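Local structure of acyl-CoA dehydrogenase domain protein Tcur3483 (6WY9) at residues Val141-Tyr146 with Ile176-Ala181; Thr147-Gly152 with Asp172-Phe177; Ile203-Val208 with Trp251-Thr256. The protein probably works as an FAD-dependent oxidoreductase of the acyl-CoA dehydrogenase family, acting on CH-CH groups of its donors, and binds its flavin here in the dihydro form. One frame throughout, in Å; residues are numbered along the deposited sequence.

Contact 1 of 3, residues Val141-Tyr146 with Ile176-Ala181; sequences VFAIGY and IFTSGA. With FDA (dihydroflavine-adenine dinucleotide), chain C.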
loop_
_atom_site.group_PDB
_atom_site.type_symbol
_atom_site.label_atom_id
_atom_site.label_comp_id
_atom_site.label_asym_id
_atom_site.label_seq_id
_atom_site.Cartn_x
_atom_site.Cartn_y
_atom_site.Cartn_z
ATOM N N VAL A 141 -23.058 -30.916 16.951
ATOM C CA VAL A 141 -22.128 -29.868 16.550
ATOM C C VAL A 141 -20.711 -30.411 16.657
ATOM O O VAL A 141 -20.402 -31.189 17.567
ATOM C CB VAL A 141 -22.303 -28.580 17.388
ATOM C CG1 VAL A 141 -21.088 -27.633 17.223
ATOM C CG2 VAL A 141 -23.605 -27.852 16.993
ATOM N N PHE A 142 -19.862 -30.021 15.701
ATOM C CA PHE A 142 -18.486 -30.471 15.583
ATOM C C PHE A 142 -17.542 -29.318 15.847
ATOM O O PHE A 142 -17.869 -28.163 15.579
ATOM C CB PHE A 142 -18.168 -31.011 14.184
ATOM C CG PHE A 142 -18.461 -32.496 14.003
ATOM C CD1 PHE A 142 -19.750 -32.933 13.791
ATOM C CD2 PHE A 142 -17.428 -33.447 14.021
ATOM C CE1 PHE A 142 -20.028 -34.302 13.620
ATOM C CE2 PHE A 142 -17.695 -34.806 13.843
ATOM C CZ PHE A 142 -19.010 -35.225 13.640
ATOM N N ALA A 143 -16.342 -29.641 16.321
ATOM C CA ALA A 143 -15.262 -28.672 16.387
ATOM C C ALA A 143 -14.057 -29.241 15.634
ATOM O O ALA A 143 -13.892 -30.460 15.533
ATOM C CB ALA A 143 -14.940 -28.316 17.865
ATOM N N ILE A 144 -13.234 -28.356 15.056
ATOM C CA ILE A 144 -12.111 -28.778 14.214
ATOM C C ILE A 144 -10.853 -28.892 15.067
ATOM O O ILE A 144 -10.379 -27.893 15.629
ATOM C CB ILE A 144 -11.854 -27.803 13.049
ATOM C CG1 ILE A 144 -13.061 -27.658 12.118
ATOM C CG2 ILE A 144 -10.657 -28.338 12.232
ATOM C CD1 ILE A 144 -13.487 -28.977 11.474
ATOM N N GLY A 145 -10.257 -30.076 15.083
ATOM C CA GLY A 145 -9.038 -30.293 15.838
ATOM C C GLY A 145 -7.809 -30.473 14.963
ATOM O O GLY A 145 -7.344 -31.603 14.789
ATOM N N TYR A 146 -7.280 -29.381 14.389
ATOM C CA TYR A 146 -6.061 -29.468 13.578
ATOM C C TYR A 146 -4.827 -28.972 14.327
ATOM O O TYR A 146 -3.874 -29.732 14.576
ATOM C CB TYR A 146 -6.230 -28.656 12.292
ATOM C CG TYR A 146 -7.227 -29.217 11.307
ATOM C CD1 TYR A 146 -7.675 -30.529 11.396
ATOM C CD2 TYR A 146 -7.712 -28.417 10.284
ATOM C CE1 TYR A 146 -8.590 -31.016 10.486
ATOM C CE2 TYR A 146 -8.596 -28.896 9.390
ATOM C CZ TYR A 146 -9.047 -30.182 9.489
ATOM O OH TYR A 146 -9.950 -30.611 8.544
ATOM N N ILE A 176 -4.781 -26.780 19.908
ATOM C CA ILE A 176 -4.860 -25.428 20.439
ATOM C C ILE A 176 -5.728 -24.600 19.507
ATOM O O ILE A 176 -5.761 -24.816 18.290
ATOM C CB ILE A 176 -3.435 -24.814 20.640
ATOM C CG1 ILE A 176 -3.522 -23.401 21.249
ATOM C CG2 ILE A 176 -2.695 -24.771 19.313
ATOM C CD1 ILE A 176 -2.305 -22.980 22.102
ATOM N N PHE A 177 -6.465 -23.651 20.083
ATOM C CA PHE A 177 -7.419 -22.836 19.326
ATOM C C PHE A 177 -8.545 -23.689 18.714
ATOM O O PHE A 177 -9.048 -23.407 17.615
ATOM C CB PHE A 177 -6.743 -21.980 18.227
ATOM C CG PHE A 177 -5.532 -21.233 18.692
ATOM C CD1 PHE A 177 -5.632 -20.251 19.665
ATOM C CD2 PHE A 177 -4.274 -21.530 18.167
ATOM C CE1 PHE A 177 -4.478 -19.584 20.137
ATOM C CE2 PHE A 177 -3.113 -20.849 18.614
ATOM C CZ PHE A 177 -3.227 -19.874 19.604
ATOM N N THR A 178 -8.993 -24.696 19.449
ATOM C CA THR A 178 -10.101 -25.550 19.015
ATOM C C THR A 178 -11.405 -24.812 19.271
ATOM O O THR A 178 -12.056 -25.034 20.290
ATOM C CB THR A 178 -10.095 -26.873 19.780
ATOM O OG1 THR A 178 -8.761 -27.410 19.854
ATOM C CG2 THR A 178 -11.007 -27.873 19.100
ATOM N N SER A 179 -11.835 -23.981 18.311
ATOM C CA SER A 179 -13.059 -23.203 18.496
ATOM C C SER A 179 -14.254 -24.114 18.657
ATOM O O SER A 179 -14.447 -25.048 17.868
ATOM C CB SER A 179 -13.354 -22.264 17.316
ATOM O OG SER A 179 -12.207 -21.579 16.924
ATOM N N GLY A 180 -15.104 -23.760 19.618
ATOM C CA GLY A 180 -16.315 -24.479 19.927
ATOM C C GLY A 180 -16.114 -25.781 20.690
ATOM O O GLY A 180 -17.100 -26.479 20.941
ATOM N N ALA A 181 -14.885 -26.155 21.050
ATOM C CA ALA A 181 -14.729 -27.465 21.679
ATOM C C ALA A 181 -15.533 -27.558 22.971
ATOM O O ALA A 181 -15.954 -28.650 23.350
ATOM C CB ALA A 181 -13.257 -27.793 21.948
HETATM P PA FDA C . 2.405 -19.916 13.025
HETATM O O1A FDA C . 3.350 -19.718 14.167
HETATM O O2A FDA C . 2.470 -21.214 12.202
HETATM O O5B FDA C . 2.741 -18.727 11.867
HETATM C C5B FDA C . 2.626 -17.478 12.495
HETATM C C4B FDA C . 2.840 -16.415 11.402
HETATM O O4B FDA C . 4.139 -16.781 10.732
HETATM C C3B FDA C . 1.844 -16.528 10.246
HETATM O O3B FDA C . 0.711 -15.769 10.451
HETATM C C2B FDA C . 2.633 -15.901 9.110
HETATM O O2B FDA C . 2.798 -14.437 9.232
HETATM C C1B FDA C . 4.070 -16.478 9.302
HETATM N N9A FDA C . 4.367 -17.659 8.493
HETATM C C8A FDA C . 4.119 -19.015 8.786
HETATM N N7A FDA C . 4.586 -19.828 7.846
HETATM C C5A FDA C . 5.153 -18.996 6.904
HETATM C C6A FDA C . 5.774 -19.279 5.678
HETATM N N6A FDA C . 5.923 -20.543 5.235
HETATM N N1A FDA C . 6.252 -18.278 4.908
HETATM C C2A FDA C . 6.060 -17.026 5.418
HETATM N N3A FDA C . 5.478 -16.597 6.565
HETATM C C4A FDA C . 5.040 -17.635 7.296
HETATM N N1 FDA C . -7.315 -24.243 14.470
HETATM C C2 FDA C . -7.973 -25.486 14.575
HETATM O O2 FDA C . -7.329 -26.551 14.452
HETATM N N3 FDA C . -9.342 -25.438 14.814
HETATM C C4 FDA C . -10.091 -24.248 14.965
HETATM O O4 FDA C . -11.291 -24.312 15.197
HETATM C C4X FDA C . -9.339 -23.027 14.846
HETATM N N5 FDA C . -10.003 -21.807 14.986
HETATM C C5X FDA C . -9.270 -20.713 15.359
HETATM C C6 FDA C . -9.858 -19.631 15.902
HETATM C C7 FDA C . -9.057 -18.531 16.298
HETATM C C7M FDA C . -9.716 -17.414 16.872
HETATM C C8 FDA C . -7.723 -18.517 16.124
HETATM C C8M FDA C . -6.887 -17.367 16.524
HETATM C C9 FDA C . -7.117 -19.613 15.535
HETATM C C9A FDA C . -7.891 -20.709 15.170
HETATM N N10 FDA C . -7.297 -21.832 14.568
HETATM C C10 FDA C . -8.009 -23.034 14.627
HETATM C "C1'" FDA C . -5.810 -21.887 14.467
HETATM C "C2'" FDA C . -5.303 -21.401 13.081
HETATM O "O2'" FDA C . -5.574 -22.314 12.128
HETATM C "C3'" FDA C . -3.739 -21.181 13.309
HETATM O "O3'" FDA C . -3.505 -20.066 14.145
HETATM C "C4'" FDA C . -3.015 -21.048 11.978
HETATM O "O4'" FDA C . -3.045 -22.291 11.366
HETATM C "C5'" FDA C . -1.591 -20.491 12.248
HETATM O "O5'" FDA C . -0.910 -21.429 13.028
HETATM P P FDA C . -0.069 -20.649 14.197
HETATM O O1P FDA C . -1.063 -19.880 14.924
HETATM O O2P FDA C . 0.763 -21.702 14.913
HETATM O O3P FDA C . 0.936 -19.535 13.487
HETATM O O HOH W 1 -13.497 -25.607 15.360
#
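Ala143, on the short strand 142-145, comes against the type II turn Thr178-Ala181, its CA lying 5.5 Å from CA of Ala181, and no direct hydrogen bond joins the two backbones. The turn is closed by Ala181 N to Thr178 O, with Gly180 at the positive phi (76°) usual at its third position, which favours glycine. CB of Ala143 rests against the backbone of this turn, 3.3 Å from Ser179 O and within packing range of the Ala181 methyl. Beside it, CG2 of Thr178 approaches Ile144 O at 3.5 Å. This methyl stands anti to the backbone N (chi1 -45° for OG1), which leaves OG1 pointing elsewhere, to Thr231. A water bridges what the chains leave unjoined: it accepts from Ile144 N and donates to Ser179 O and to O4 of the flavin. The pyrimidine edge of the flavin spans both segments. Its N3 donates to Ile144 O over 2.8 Å, Tyr146 N donates to O2 at the same length, and Ser179 N reaches O4 at 3.2 Å, with a weak bond from Ser179 OG added. CG2 of Ile144 sits 3.4 Å above the centre of the Tyr146 ring, covering one face. Backbone groups from a strand end and a turn thus read the polar rim of the isoalloxazine, as the flavin site in the middle beta domain of acyl-CoA dehydrogenases does.

Contact 2 of 3, residues Thr147-Gly152 with Asp172-Phe177; sequences TEPGAG and DGSKIF. With FDA (dihydroflavine-adenine dinucleotide), chain C.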
loop_
_atom_site.group_PDB
_atom_site.type_symbol
_atom_site.label_atom_id
_atom_site.label_comp_id
_atom_site.label_asym_id
_atom_site.label_seq_id
_atom_site.Cartn_x
_atom_site.Cartn_y
_atom_site.Cartn_z
ATOM N N THR A 147 -4.873 -27.701 14.732
ATOM C CA THR A 147 -3.715 -26.930 15.144
ATOM C C THR A 147 -3.167 -27.427 16.464
ATOM O O THR A 147 -3.919 -27.734 17.391
ATOM C CB THR A 147 -4.126 -25.451 15.254
ATOM O OG1 THR A 147 -4.665 -25.032 13.996
ATOM C CG2 THR A 147 -2.931 -24.538 15.643
ATOM N N GLU A 148 -1.843 -27.504 16.553
ATOM C CA GLU A 148 -1.127 -27.837 17.773
ATOM C C GLU A 148 -0.150 -26.715 18.096
ATOM O O GLU A 148 0.254 -25.963 17.204
ATOM C CB GLU A 148 -0.346 -29.153 17.620
ATOM C CG GLU A 148 -1.239 -30.264 17.091
ATOM C CD GLU A 148 -0.547 -31.634 16.988
ATOM O OE1 GLU A 148 0.725 -31.700 16.945
ATOM O OE2 GLU A 148 -1.303 -32.655 16.941
ATOM N N PRO A 149 0.289 -26.608 19.342
ATOM C CA PRO A 149 1.398 -25.681 19.632
ATOM C C PRO A 149 2.584 -25.836 18.677
ATOM O O PRO A 149 3.158 -24.817 18.284
ATOM C CB PRO A 149 1.782 -26.031 21.089
ATOM C CG PRO A 149 0.491 -26.569 21.684
ATOM C CD PRO A 149 -0.201 -27.321 20.545
ATOM N N GLY A 150 3.004 -27.070 18.329
ATOM C CA GLY A 150 4.112 -27.288 17.416
ATOM C C GLY A 150 3.751 -27.409 15.941
ATOM O O GLY A 150 4.613 -27.675 15.092
ATOM N N ALA A 151 2.491 -27.215 15.574
ATOM C CA ALA A 151 2.108 -27.509 14.187
ATOM C C ALA A 151 0.932 -26.600 13.848
ATOM O O ALA A 151 -0.237 -26.951 14.072
ATOM C CB ALA A 151 1.771 -28.987 13.989
ATOM N N GLY A 152 1.257 -25.421 13.338
ATOM C CA GLY A 152 0.224 -24.447 13.017
ATOM C C GLY A 152 0.146 -24.292 11.516
ATOM O O GLY A 152 -0.608 -25.007 10.849
ATOM N N ASP A 172 -3.374 -39.779 21.976
ATOM C CA ASP A 172 -2.601 -39.007 22.933
ATOM C C ASP A 172 -2.060 -37.776 22.244
ATOM O O ASP A 172 -1.328 -37.887 21.258
ATOM C CB ASP A 172 -1.446 -39.828 23.510
ATOM C CG ASP A 172 -1.922 -40.942 24.405
ATOM O OD1 ASP A 172 -2.436 -40.635 25.504
ATOM O OD2 ASP A 172 -1.799 -42.120 23.992
ATOM N N GLY A 173 -2.398 -36.611 22.774
ATOM C CA GLY A 173 -1.828 -35.367 22.285
ATOM C C GLY A 173 -2.669 -34.212 22.787
ATOM O O GLY A 173 -3.398 -34.342 23.773
ATOM N N SER A 174 -2.578 -33.106 22.068
ATOM C CA SER A 174 -3.351 -31.916 22.398
ATOM C C SER A 174 -3.489 -31.066 21.145
ATOM O O SER A 174 -2.716 -31.209 20.197
ATOM C CB SER A 174 -2.666 -31.110 23.494
ATOM O OG SER A 174 -1.582 -30.441 22.891
ATOM N N LYS A 175 -4.476 -30.159 21.161
ATOM C CA LYS A 175 -4.686 -29.195 20.091
ATOM C C LYS A 175 -4.900 -27.816 20.715
ATOM O O LYS A 175 -5.185 -27.688 21.903
ATOM C CB LYS A 175 -5.891 -29.565 19.200
ATOM C CG LYS A 175 -5.785 -30.956 18.526
ATOM C CD LYS A 175 -4.811 -30.946 17.329
ATOM C CE LYS A 175 -4.594 -32.380 16.784
ATOM N NZ LYS A 175 -3.812 -32.390 15.484
ATOM N N ILE A 176 -4.781 -26.780 19.908
ATOM C CA ILE A 176 -4.860 -25.428 20.439
ATOM C C ILE A 176 -5.728 -24.600 19.507
ATOM O O ILE A 176 -5.761 -24.816 18.290
ATOM C CB ILE A 176 -3.435 -24.814 20.640
ATOM C CG1 ILE A 176 -3.522 -23.401 21.249
ATOM C CG2 ILE A 176 -2.695 -24.771 19.313
ATOM C CD1 ILE A 176 -2.305 -22.980 22.102
ATOM N N PHE A 177 -6.465 -23.651 20.083
ATOM C CA PHE A 177 -7.419 -22.836 19.326
ATOM C C PHE A 177 -8.545 -23.689 18.714
ATOM O O PHE A 177 -9.048 -23.407 17.615
ATOM C CB PHE A 177 -6.743 -21.980 18.227
ATOM C CG PHE A 177 -5.532 -21.233 18.692
ATOM C CD1 PHE A 177 -5.632 -20.251 19.665
ATOM C CD2 PHE A 177 -4.274 -21.530 18.167
ATOM C CE1 PHE A 177 -4.478 -19.584 20.137
ATOM C CE2 PHE A 177 -3.113 -20.849 18.614
ATOM C CZ PHE A 177 -3.227 -19.874 19.604
HETATM P PA FDA C . 2.405 -19.916 13.025
HETATM O O1A FDA C . 3.350 -19.718 14.167
HETATM O O2A FDA C . 2.470 -21.214 12.202
HETATM O O5B FDA C . 2.741 -18.727 11.867
HETATM C C5B FDA C . 2.626 -17.478 12.495
HETATM C C4B FDA C . 2.840 -16.415 11.402
HETATM O O4B FDA C . 4.139 -16.781 10.732
HETATM C C3B FDA C . 1.844 -16.528 10.246
HETATM O O3B FDA C . 0.711 -15.769 10.451
HETATM C C2B FDA C . 2.633 -15.901 9.110
HETATM O O2B FDA C . 2.798 -14.437 9.232
HETATM C C1B FDA C . 4.070 -16.478 9.302
HETATM N N9A FDA C . 4.367 -17.659 8.493
HETATM C C8A FDA C . 4.119 -19.015 8.786
HETATM N N7A FDA C . 4.586 -19.828 7.846
HETATM C C5A FDA C . 5.153 -18.996 6.904
HETATM C C6A FDA C . 5.774 -19.279 5.678
HETATM N N6A FDA C . 5.923 -20.543 5.235
HETATM N N1A FDA C . 6.252 -18.278 4.908
HETATM C C2A FDA C . 6.060 -17.026 5.418
HETATM N N3A FDA C . 5.478 -16.597 6.565
HETATM C C4A FDA C . 5.040 -17.635 7.296
HETATM N N1 FDA C . -7.315 -24.243 14.470
HETATM C C2 FDA C . -7.973 -25.486 14.575
HETATM O O2 FDA C . -7.329 -26.551 14.452
HETATM N N3 FDA C . -9.342 -25.438 14.814
HETATM C C4 FDA C . -10.091 -24.248 14.965
HETATM O O4 FDA C . -11.291 -24.312 15.197
HETATM C C4X FDA C . -9.339 -23.027 14.846
HETATM N N5 FDA C . -10.003 -21.807 14.986
HETATM C C5X FDA C . -9.270 -20.713 15.359
HETATM C C6 FDA C . -9.858 -19.631 15.902
HETATM C C7 FDA C . -9.057 -18.531 16.298
HETATM C C7M FDA C . -9.716 -17.414 16.872
HETATM C C8 FDA C . -7.723 -18.517 16.124
HETATM C C8M FDA C . -6.887 -17.367 16.524
HETATM C C9 FDA C . -7.117 -19.613 15.535
HETATM C C9A FDA C . -7.891 -20.709 15.170
HETATM N N10 FDA C . -7.297 -21.832 14.568
HETATM C C10 FDA C . -8.009 -23.034 14.627
HETATM C "C1'" FDA C . -5.810 -21.887 14.467
HETATM C "C2'" FDA C . -5.303 -21.401 13.081
HETATM O "O2'" FDA C . -5.574 -22.314 12.128
HETATM C "C3'" FDA C . -3.739 -21.181 13.309
HETATM O "O3'" FDA C . -3.505 -20.066 14.145
HETATM C "C4'" FDA C . -3.015 -21.048 11.978
HETATM O "O4'" FDA C . -3.045 -22.291 11.366
HETATM C "C5'" FDA C . -1.591 -20.491 12.248
HETATM O "O5'" FDA C . -0.910 -21.429 13.028
HETATM P P FDA C . -0.069 -20.649 14.197
HETATM O O1P FDA C . -1.063 -19.880 14.924
HETATM O O2P FDA C . 0.763 -21.702 14.913
HETATM O O3P FDA C . 0.936 -19.535 13.487
#
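Glu148 and Lys175 form a salt bridge, OE2 to NZ at 2.9 Å, in which the ammonium meets the anti side of the carboxylate, 32° out of its plane. Both ends have further partners: OE2 also binds Thr160 and OE1 binds Thr159 N, while NZ reaches Tyr146 O and Ala190 O, so the lysine is held by several acceptors. A bend at chi2 (-76°) lays its CD against CG of Glu148, 3.6 Å away. One backbone bond crosses the contact, Ile176 N to Thr147 O at 2.8 Å. Thr147 then turns to the flavin: its N donates to O2 over 2.7 Å, and OG1 accepts from N1 over 2.8 Å, consistent with a dihydroflavin carrying a proton on N1. Its methyl faces the protein instead, 3.7 Å from CG2 of Ile176 and at the edge of the Phe177 ring, near its plane. Ile176 CG2 also packs against CD of Pro149, the second residue of the type I turn Glu148-Ala151. The first three residues of the loop meet the end of strand 168-176, which runs between strands 161-164 and 227-239, with Ile220 of strand 215-221 touching Ile176 and Phe177, and another protein chain nearby bonding Pro149 O and Gly152 N.

Contact 3 of 3, residues Ile203-Val208 with Trp251-Thr256; sequences ISIIIV and WKLITT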
loop_
_atom_site.group_PDB
_atom_site.type_symbol
_atom_site.label_atom_id
_atom_site.label_comp_id
_atom_site.label_asym_id
_atom_site.label_seq_id
_atom_site.Cartn_x
_atom_site.Cartn_y
_atom_site.Cartn_z
ATOM N N ILE A 203 -1.272 -39.281 8.388
ATOM C CA ILE A 203 -2.317 -38.580 9.130
ATOM C C ILE A 203 -3.660 -39.238 8.862
ATOM O O ILE A 203 -3.944 -39.648 7.731
ATOM C CB ILE A 203 -2.340 -37.100 8.723
ATOM C CG1 ILE A 203 -1.032 -36.440 9.140
ATOM C CG2 ILE A 203 -3.546 -36.351 9.348
ATOM C CD1 ILE A 203 -0.816 -35.102 8.463
ATOM N N SER A 204 -4.487 -39.331 9.895
ATOM C CA SER A 204 -5.885 -39.697 9.718
ATOM C C SER A 204 -6.784 -38.704 10.448
ATOM O O SER A 204 -6.373 -38.046 11.410
ATOM C CB SER A 204 -6.148 -41.124 10.213
ATOM O OG SER A 204 -5.219 -42.031 9.641
ATOM N N ILE A 205 -8.005 -38.571 9.943
ATOM C CA ILE A 205 -9.079 -37.859 10.626
ATOM C C ILE A 205 -9.855 -38.860 11.478
ATOM O O ILE A 205 -10.289 -39.909 10.977
ATOM C CB ILE A 205 -9.987 -37.161 9.595
ATOM C CG1 ILE A 205 -9.216 -36.024 8.908
ATOM C CG2 ILE A 205 -11.317 -36.692 10.216
ATOM C CD1 ILE A 205 -8.825 -34.860 9.827
ATOM N N ILE A 206 -10.008 -38.566 12.771
ATOM C CA ILE A 206 -10.784 -39.413 13.679
ATOM C C ILE A 206 -11.813 -38.572 14.438
ATOM O O ILE A 206 -11.491 -37.487 14.946
ATOM C CB ILE A 206 -9.887 -40.167 14.684
ATOM C CG1 ILE A 206 -8.707 -40.818 13.965
ATOM C CG2 ILE A 206 -10.721 -41.211 15.422
ATOM C CD1 ILE A 206 -7.809 -41.741 14.869
ATOM N N ILE A 207 -13.046 -39.080 14.541
ATOM C CA ILE A 207 -14.092 -38.371 15.280
ATOM C C ILE A 207 -14.039 -38.806 16.739
ATOM O O ILE A 207 -14.165 -39.997 17.053
ATOM C CB ILE A 207 -15.489 -38.605 14.678
ATOM C CG1 ILE A 207 -15.516 -38.195 13.198
ATOM C CG2 ILE A 207 -16.588 -37.833 15.489
ATOM C CD1 ILE A 207 -16.875 -38.446 12.526
ATOM N N VAL A 208 -13.859 -37.842 17.629
ATOM C CA VAL A 208 -13.722 -38.093 19.056
ATOM C C VAL A 208 -14.907 -37.457 19.770
ATOM O O VAL A 208 -15.109 -36.243 19.668
ATOM C CB VAL A 208 -12.404 -37.534 19.609
ATOM C CG1 VAL A 208 -12.317 -37.825 21.112
ATOM C CG2 VAL A 208 -11.217 -38.108 18.836
ATOM N N TRP A 251 -5.049 -36.476 4.800
ATOM C CA TRP A 251 -4.712 -35.152 4.299
ATOM C C TRP A 251 -5.733 -34.676 3.272
ATOM O O TRP A 251 -6.107 -33.499 3.268
ATOM C CB TRP A 251 -3.294 -35.129 3.726
ATOM C CG TRP A 251 -2.815 -33.717 3.501
ATOM C CD1 TRP A 251 -2.643 -33.097 2.302
ATOM C CD2 TRP A 251 -2.483 -32.748 4.508
ATOM N NE1 TRP A 251 -2.211 -31.805 2.495
ATOM C CE2 TRP A 251 -2.110 -31.563 3.838
ATOM C CE3 TRP A 251 -2.463 -32.768 5.914
ATOM C CZ2 TRP A 251 -1.717 -30.395 4.523
ATOM C CZ3 TRP A 251 -2.074 -31.610 6.600
ATOM C CH2 TRP A 251 -1.716 -30.436 5.897
ATOM N N LYS A 252 -6.225 -35.570 2.413
ATOM C CA LYS A 252 -7.229 -35.134 1.452
ATOM C C LYS A 252 -8.524 -34.702 2.136
ATOM O O LYS A 252 -9.237 -33.854 1.604
ATOM C CB LYS A 252 -7.504 -36.226 0.415
ATOM C CG LYS A 252 -6.443 -36.286 -0.691
ATOM C CD LYS A 252 -5.484 -35.064 -0.671
ATOM C CE LYS A 252 -6.143 -33.785 -1.207
ATOM N NZ LYS A 252 -5.258 -32.577 -1.139
ATOM N N LEU A 253 -8.856 -35.283 3.290
ATOM C CA LEU A 253 -10.029 -34.827 4.025
ATOM C C LEU A 253 -9.787 -33.451 4.608
ATOM O O LEU A 253 -10.660 -32.577 4.553
ATOM C CB LEU A 253 -10.376 -35.808 5.139
ATOM C CG LEU A 253 -11.133 -37.085 4.768
ATOM C CD1 LEU A 253 -10.539 -37.827 3.564
ATOM C CD2 LEU A 253 -11.139 -37.980 5.979
ATOM N N ILE A 254 -8.611 -33.249 5.204
ATOM C CA ILE A 254 -8.299 -31.941 5.758
ATOM C C ILE A 254 -8.453 -30.871 4.684
ATOM O O ILE A 254 -9.091 -29.833 4.905
ATOM C CB ILE A 254 -6.896 -31.941 6.385
ATOM C CG1 ILE A 254 -6.926 -32.804 7.652
ATOM C CG2 ILE A 254 -6.460 -30.493 6.661
ATOM C CD1 ILE A 254 -5.560 -33.150 8.236
ATOM N N THR A 255 -7.906 -31.121 3.494
ATOM C CA THR A 255 -7.972 -30.093 2.460
ATOM C C THR A 255 -9.408 -29.877 1.989
ATOM O O THR A 255 -9.844 -28.732 1.812
ATOM C CB THR A 255 -7.083 -30.462 1.269
ATOM O OG1 THR A 255 -7.737 -31.468 0.522
ATOM C CG2 THR A 255 -5.751 -30.989 1.736
ATOM N N THR A 256 -10.153 -30.964 1.776
ATOM C CA THR A 256 -11.554 -30.823 1.398
ATOM C C THR A 256 -12.302 -29.920 2.372
ATOM O O THR A 256 -12.991 -28.983 1.953
ATOM C CB THR A 256 -12.220 -32.188 1.323
ATOM O OG1 THR A 256 -11.538 -32.980 0.342
ATOM C CG2 THR A 256 -13.694 -32.039 0.942
#
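The indole of Trp251 receives CD1 of Ile203 at its six-membered ring, 3.8 Å from CE3, the two side chains lying alongside each other and pointing the same way; the His200 ring meets the same indole in an edge-to-face arrangement. This is helix-on-sheet packing: in the middle beta domain, the Ile203-Ile205 end of the strand packs against helix 250-260, at the start of the C-terminal helical part of the fold. The axes of the two short segments pass 7.8 Å apart at 64°, and no hydrogen bond crosses, so the join is apolar throughout. Ile203 and Ile205, two apart on the strand, both face the helix. CG2 of Ile203 meets CD1 of Ile254 at 3.9 Å, the side chains crossing at about a right angle. Ile205 fits between Leu253 and Ile254: its CB lies 3.9 Å from CD2 of Leu253, while its CD1 comes to 3.5 Å from CG1 of Ile254. With CG1 of Ile205 anti to the carbonyl carbon (chi1 -68°), a bend at chi2 (-66°) brings CD1 to Ile254. With an alanine in place of Ile205, CG1 of Ile254 would probably be left without its CD1 neighbour and with a gap beside it. Within the helix, Lys252 O is gripped by three donors: Thr256 N, Thr255 OG1 at 3.0 Å and Thr256 OG1 at 2.8 Å.

From the N terminus, strand 142-145 opens contact 1 and runs straight into the loop 147-152 that opens contact 2. The chain then goes through strand 161-164 and returns on strand 168-176, closing contact 2 first and contact 1 just after, so contact 2 nests inside contact 1 and they share Ile176 and Phe177. Together they bring the end of one sheet's strand to the other sheet, around the flavin. Contact 3 follows in series: its 42-residue excursion includes strands 215-221, 227-239 and 243-244 before helix 250-260 returns to strand 203-209. It touches contact 1 through Tyr146, whose ring meets Ile205 and whose hydroxyl meets Ile254, and through Phe142 on Ile207, and does not touch contact 2.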